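Local coordinates for geranyl diphosphate synthase small subunit (Antirrhinum majus, PDB 3QKC), which probably partners a catalytic large subunit in making geranyl diphosphate, the ten-carbon precursor of monoterpenes, from dimethylallyl and isopentenyl diphosphates, at residues 105-108 and 109-113; 8-11 and 12-16; 176-179 and 180-184. One frame throughout, in Å; residues are numbered along the deposited sequence.

Interaction 1. Residues 105-108 and 109-113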
# COMPACT_ATOMS: atom_id res chain seq x y z
N PRO A 105 14.21 -10.47 -11.15
CA PRO A 105 12.88 -10.68 -10.60
C PRO A 105 12.74 -10.30 -9.12
O PRO A 105 11.80 -9.59 -8.76
CB PRO A 105 12.65 -12.17 -10.82
CG PRO A 105 13.33 -12.42 -12.13
CD PRO A 105 14.58 -11.56 -12.07
N ASN A 106 13.68 -10.75 -8.27
CA ASN A 106 13.57 -10.49 -6.83
C ASN A 106 13.50 -8.99 -6.52
O ASN A 106 12.76 -8.58 -5.62
CB ASN A 106 14.68 -11.19 -6.01
CG ASN A 106 16.09 -10.91 -6.53
OD1 ASN A 106 16.30 -9.99 -7.32
ND2 ASN A 106 17.06 -11.71 -6.09
N ILE A 107 14.26 -8.21 -7.27
CA ILE A 107 14.32 -6.76 -7.14
C ILE A 107 13.05 -6.07 -7.63
O ILE A 107 12.57 -5.13 -7.02
CB ILE A 107 15.55 -6.19 -7.91
CG1 ILE A 107 16.87 -6.78 -7.38
CG2 ILE A 107 15.57 -4.65 -7.91
CD1 ILE A 107 17.10 -6.55 -5.91
N GLU A 108 12.53 -6.54 -8.75
CA GLU A 108 11.24 -6.04 -9.23
C GLU A 108 10.12 -6.32 -8.24
O GLU A 108 9.20 -5.51 -8.09
CB GLU A 108 10.91 -6.61 -10.61
CG GLU A 108 11.78 -6.05 -11.72
CD GLU A 108 11.51 -6.71 -13.07
OE1 GLU A 108 10.84 -7.77 -13.10
OE2 GLU A 108 11.94 -6.17 -14.11
N LEU A 109 10.19 -7.47 -7.56
CA LEU A 109 9.14 -7.84 -6.58
C LEU A 109 9.09 -6.86 -5.41
O LEU A 109 8.05 -6.33 -5.08
CB LEU A 109 9.35 -9.27 -6.07
CG LEU A 109 8.50 -9.76 -4.88
CD1 LEU A 109 7.01 -9.90 -5.24
CD2 LEU A 109 9.04 -11.09 -4.39
N LEU A 110 10.24 -6.61 -4.80
CA LEU A 110 10.28 -5.73 -3.66
C LEU A 110 10.09 -4.26 -4.03
O LEU A 110 9.47 -3.50 -3.27
CB LEU A 110 11.56 -5.97 -2.85
CG LEU A 110 12.94 -5.66 -3.40
CD1 LEU A 110 13.27 -4.20 -3.15
CD2 LEU A 110 13.95 -6.56 -2.72
N THR A 111 10.58 -3.86 -5.21
CA THR A 111 10.38 -2.47 -5.64
C THR A 111 8.90 -2.19 -5.85
O THR A 111 8.43 -1.08 -5.54
CB THR A 111 11.12 -2.13 -6.96
OG1 THR A 111 12.51 -2.44 -6.83
CG2 THR A 111 10.99 -0.64 -7.25
N GLY A 112 8.17 -3.16 -6.40
CA GLY A 112 6.72 -3.02 -6.56
C GLY A 112 6.09 -2.87 -5.19
O GLY A 112 5.21 -2.04 -5.00
N ASP A 113 6.56 -3.68 -4.23
CA ASP A 113 6.07 -3.59 -2.86
C ASP A 113 6.34 -2.27 -2.18
O ASP A 113 5.50 -1.80 -1.40
CB ASP A 113 6.60 -4.76 -2.03
CG ASP A 113 5.91 -6.04 -2.40
OD1 ASP A 113 5.02 -5.99 -3.28
OD2 ASP A 113 6.25 -7.08 -1.80
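T111 and I107 meet one turn apart at the start of helix 105-126, where one carbonyl oxygen takes two hydrogen bonds from the same threonine. The backbone bond runs from T111 N to I107 O at 3.0 Å. The side-chain bond is shorter, T111 OG1 lying 2.7 Å from I107 O and donating to it. The two donors arrive from opposite faces of the carbonyl plane, with the hydroxyl 36° above it, and therefore do not crowd each other. With OG1 turned to the backbone N side, opposite its own carbonyl carbon (chi1 -55°), the hydroxyl faces back down the helix and is satisfied although T111 is buried. A valine here would probably leave I107 O with just the amide bond and set a methyl group against the oxygen.

The remaining bonds across the two segments are backbone bonds of the alpha helix: L109 N to P105 O, G112 N to E108 O, and a weak one from L110 N to N106 O at 3.3 Å.

Apolar contact is looser. L110 carries CG between its backbone N and carbonyl carbon (chi1 66°), which tips CD2 back to 3.7 Å from N106 O; I107 CD1 only grazes L110 CD2 at 4.5 Å.

Within the subunit, I107 and T111 rest on P36 of helix 34-43, while E108 OE2 bonds to H101 ND1. The second subunit closes another side: L109 packs on L109 of that chain, L110 on its V154, and N106 and I107 on its L161, placing the first two turns of helix 105-126 against the second subunit.

Interaction 2. Residues 8-11 and 12-16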
# COMPACT_ATOMS: atom_id res chain seq x y z
N THR A 8 -1.48 19.51 -25.92
CA THR A 8 -0.68 20.39 -25.09
C THR A 8 -1.15 20.31 -23.64
O THR A 8 -0.34 20.20 -22.72
CB THR A 8 -0.74 21.86 -25.59
OG1 THR A 8 -0.03 21.98 -26.83
CG2 THR A 8 -0.14 22.84 -24.56
N TYR A 9 -2.47 20.31 -23.45
CA TYR A 9 -3.05 20.24 -22.11
C TYR A 9 -2.73 18.90 -21.42
O TYR A 9 -2.34 18.89 -20.25
CB TYR A 9 -4.56 20.52 -22.15
CG TYR A 9 -5.24 20.47 -20.79
CD1 TYR A 9 -5.02 21.46 -19.85
CD2 TYR A 9 -6.10 19.42 -20.47
CE1 TYR A 9 -5.64 21.41 -18.60
CE2 TYR A 9 -6.74 19.37 -19.23
CZ TYR A 9 -6.50 20.36 -18.30
OH TYR A 9 -7.11 20.30 -17.07
N ARG A 10 -2.86 17.79 -22.14
CA ARG A 10 -2.54 16.49 -21.56
C ARG A 10 -1.06 16.41 -21.24
O ARG A 10 -0.69 16.04 -20.13
CB ARG A 10 -2.95 15.33 -22.46
CG ARG A 10 -2.84 13.96 -21.75
CD ARG A 10 -3.01 12.77 -22.67
NE ARG A 10 -2.51 11.54 -22.03
CZ ARG A 10 -2.95 10.30 -22.29
NH1 ARG A 10 -3.92 10.09 -23.17
NH2 ARG A 10 -2.41 9.26 -21.65
N ALA A 11 -0.22 16.77 -22.21
CA ALA A 11 1.24 16.70 -22.05
C ALA A 11 1.78 17.58 -20.92
O ALA A 11 2.68 17.15 -20.19
CB ALA A 11 1.95 17.03 -23.37
N THR A 12 1.26 18.79 -20.77
CA THR A 12 1.68 19.67 -19.67
C THR A 12 1.35 19.05 -18.30
O THR A 12 2.20 19.01 -17.41
CB THR A 12 1.07 21.07 -19.80
OG1 THR A 12 1.30 21.56 -21.13
CG2 THR A 12 1.71 22.04 -18.81
N ILE A 13 0.12 18.54 -18.16
CA ILE A 13 -0.26 17.78 -16.99
C ILE A 13 0.72 16.66 -16.71
O ILE A 13 1.23 16.53 -15.60
CB ILE A 13 -1.69 17.23 -17.12
CG1 ILE A 13 -2.67 18.41 -17.12
CG2 ILE A 13 -1.98 16.27 -15.97
CD1 ILE A 13 -4.14 18.05 -17.25
N GLU A 14 1.01 15.88 -17.74
CA GLU A 14 1.92 14.76 -17.60
C GLU A 14 3.35 15.17 -17.30
O GLU A 14 4.06 14.45 -16.59
CB GLU A 14 1.84 13.84 -18.81
CG GLU A 14 0.62 12.94 -18.68
CD GLU A 14 0.38 12.08 -19.90
OE1 GLU A 14 1.18 12.11 -20.86
OE2 GLU A 14 -0.64 11.35 -19.86
N SER A 15 3.76 16.33 -17.80
CA SER A 15 5.06 16.90 -17.47
C SER A 15 5.10 17.35 -16.00
O SER A 15 6.09 17.12 -15.31
CB SER A 15 5.40 18.06 -18.42
OG SER A 15 6.54 18.79 -17.98
N ASP A 16 4.02 17.97 -15.53
CA ASP A 16 3.94 18.41 -14.13
C ASP A 16 3.96 17.22 -13.17
O ASP A 16 4.62 17.26 -12.13
CB ASP A 16 2.69 19.26 -13.88
CG ASP A 16 2.77 20.63 -14.51
OD1 ASP A 16 3.87 21.23 -14.56
OD2 ASP A 16 1.73 21.14 -14.95
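The Y9 ring carries I13 CD1 over one face, and the R10 guanidinium meets the E14 carboxylate at its edge; both pairs are four residues apart on helix 5-24, the first helix of the all-alpha isoprenoid synthase fold. I13 CD1 stands 3.7 Å from the ring centroid and 24° off the ring normal, a CH-pi contact displaced toward the CZ and CE2 rim. Y9 OH is bonded to E58 OE2, and A55 of helix 48-59 touches the ring, so this side of the helix faces inward.

The salt bridge is side-on and converges on one oxygen. R10 NE lies 2.9 Å from E14 OE2, with a nearly straight N-H, and R10 NH2 lies 3.3 Å from E14 OE2. OE2 sits close to the guanidinium plane, yet the carboxylate is turned 83° against it: NE comes from above the carboxylate plane, whereas NH2 meets the syn lone pair of OE2. An R10 chain extended from CG to NE carries these nitrogens across to E14 OE2. The other oxygen, E14 OE1, is paired with R46 NE, and the carboxylate thus bridges two arginines.

T12 OG1 and T12 N reach T8 O from opposite faces of its carbonyl plane, the hydroxyl at 2.7 Å from T8 O.

Interaction 3. Residues 176-179 and 180-184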
# COMPACT_ATOMS: atom_id res chain seq x y z
N CYS A 176 -10.93 -5.39 -17.77
CA CYS A 176 -10.67 -4.00 -18.15
C CYS A 176 -11.31 -2.99 -17.21
O CYS A 176 -10.69 -1.99 -16.84
CB CYS A 176 -11.12 -3.73 -19.58
SG CYS A 176 -10.08 -4.51 -20.82
N LYS A 177 -12.54 -3.29 -16.82
CA LYS A 177 -13.26 -2.53 -15.83
C LYS A 177 -12.55 -2.53 -14.48
O LYS A 177 -12.52 -1.51 -13.79
CB LYS A 177 -14.68 -3.09 -15.68
CG LYS A 177 -15.57 -2.27 -14.78
CD LYS A 177 -16.98 -2.86 -14.68
CE LYS A 177 -17.52 -2.76 -13.25
NZ LYS A 177 -18.92 -3.32 -13.16
N LYS A 178 -11.99 -3.66 -14.09
CA LYS A 178 -11.37 -3.76 -12.77
C LYS A 178 -9.97 -3.14 -12.73
O LYS A 178 -9.54 -2.64 -11.70
CB LYS A 178 -11.36 -5.20 -12.25
CG LYS A 178 -12.41 -5.48 -11.13
CD LYS A 178 -13.83 -5.00 -11.51
CE LYS A 178 -14.78 -4.88 -10.28
NZ LYS A 178 -14.57 -3.63 -9.46
N LYS A 179 -9.27 -3.17 -13.85
CA LYS A 179 -7.91 -2.63 -13.90
C LYS A 179 -7.93 -1.20 -14.41
O LYS A 179 -7.95 -0.26 -13.62
CB LYS A 179 -7.01 -3.55 -14.72
CG LYS A 179 -6.90 -4.95 -14.13
CD LYS A 179 -6.09 -5.88 -15.04
CE LYS A 179 -4.67 -5.41 -15.20
NZ LYS A 179 -3.96 -6.15 -16.30
N GLU A 180 -7.98 -1.01 -15.72
CA GLU A 180 -7.98 0.36 -16.28
C GLU A 180 -9.21 1.14 -15.84
O GLU A 180 -9.13 2.34 -15.61
CB GLU A 180 -7.84 0.34 -17.80
CG GLU A 180 -6.47 -0.16 -18.33
CD GLU A 180 -6.39 -1.69 -18.48
OE1 GLU A 180 -7.29 -2.41 -17.97
OE2 GLU A 180 -5.41 -2.18 -19.10
N GLY A 181 -10.34 0.45 -15.72
CA GLY A 181 -11.57 1.10 -15.28
C GLY A 181 -11.46 1.69 -13.89
O GLY A 181 -11.75 2.88 -13.68
N THR A 182 -11.06 0.87 -12.92
CA THR A 182 -11.00 1.33 -11.53
C THR A 182 -9.92 2.38 -11.36
O THR A 182 -10.10 3.33 -10.59
CB THR A 182 -10.83 0.15 -10.54
OG1 THR A 182 -11.85 -0.83 -10.81
CG2 THR A 182 -10.99 0.62 -9.10
N LEU A 183 -8.82 2.24 -12.09
CA LEU A 183 -7.75 3.26 -12.02
C LEU A 183 -8.24 4.64 -12.44
O LEU A 183 -7.99 5.62 -11.74
CB LEU A 183 -6.51 2.83 -12.79
CG LEU A 183 -5.11 3.27 -12.35
CD1 LEU A 183 -4.91 3.28 -10.86
CD2 LEU A 183 -4.10 2.34 -12.99
N HIS A 184 -8.98 4.73 -13.55
CA HIS A 184 -9.53 6.03 -13.97
C HIS A 184 -10.60 6.56 -13.00
O HIS A 184 -10.63 7.76 -12.67
CB HIS A 184 -10.07 5.93 -15.39
CG HIS A 184 -9.01 5.88 -16.45
ND1 HIS A 184 -8.17 4.79 -16.62
CD2 HIS A 184 -8.66 6.77 -17.41
CE1 HIS A 184 -7.36 5.02 -17.64
NE2 HIS A 184 -7.64 6.21 -18.14
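C176 O accepts from G181 N at 2.7 Å, a bond spanning five residues instead of four, and this marks a pi-type turn within helix 169-195. The extra residue is accommodated at K179, whose phi/psi of -96°/-82° depart from alpha-helical values; E180 N, although near C176 O, is too badly aimed to bond to it. Beyond the turn the ordinary spacing returns, with L183 N 3.1 Å from K179 O and the donor nearly in line with the carbonyl.

G181 is pressed against the preceding turn. Its CA makes a CA-H...O contact with K177 O at 3.2 Å, and a beta carbon built on it would fall 2.2 Å from K177 O, a clash; the tight passage depends on the missing side chain.

Such an irregular turn in a long helix is consistent with the kinked, lysine-bearing helix found in many trans-prenyltransferases of the isoprenoid synthase fold. Here the lysines diverge from the turn: K179 NZ forms a salt bridge with E160 OE1, and K178 NZ bonds to E151 O. K179 NZ remains 5.1 Å from E180 OE2, so the adjacent opposite charges do not pair directly.

T182 OG1 lies 3.1 Å from both K177 O and K178 O. Its place beside the backbone N (chi1 -53°) points it into the widened turn between these carbonyls; its one proton could serve either. T182 also packs on V147 of helix 134-148, and L183 on V74 of helix 68-85.

E180 O is gripped twice by H184, from opposite faces of its carbonyl plane: by the backbone N and by H184 ND1 at 2.8 Å from E180 O. On the far side of the same imidazole, H184 NE2 bonds to S48 OG of helix 48-59.

How the interactions relate
All three contacts lie within single helices, without touching one another and in series along the chain. Interaction 3 is the most central, its centre about 8 Å from that of the chain; interaction 1 lies about 20 Å out yet is mostly buried, between its own subunit's helices and the second subunit. Interaction 2 is partly buried, with exposed residues on one side, and it alone carries a salt bridge between its own segments. A threonine hydroxyl turned back to a carbonyl recurs in all three, but only in interaction 3 is its acceptor unsettled, at a non-alpha turn. Helix 48-59 links interactions 2 and 3, whose nearest atoms are about 7 Å apart: it touches both.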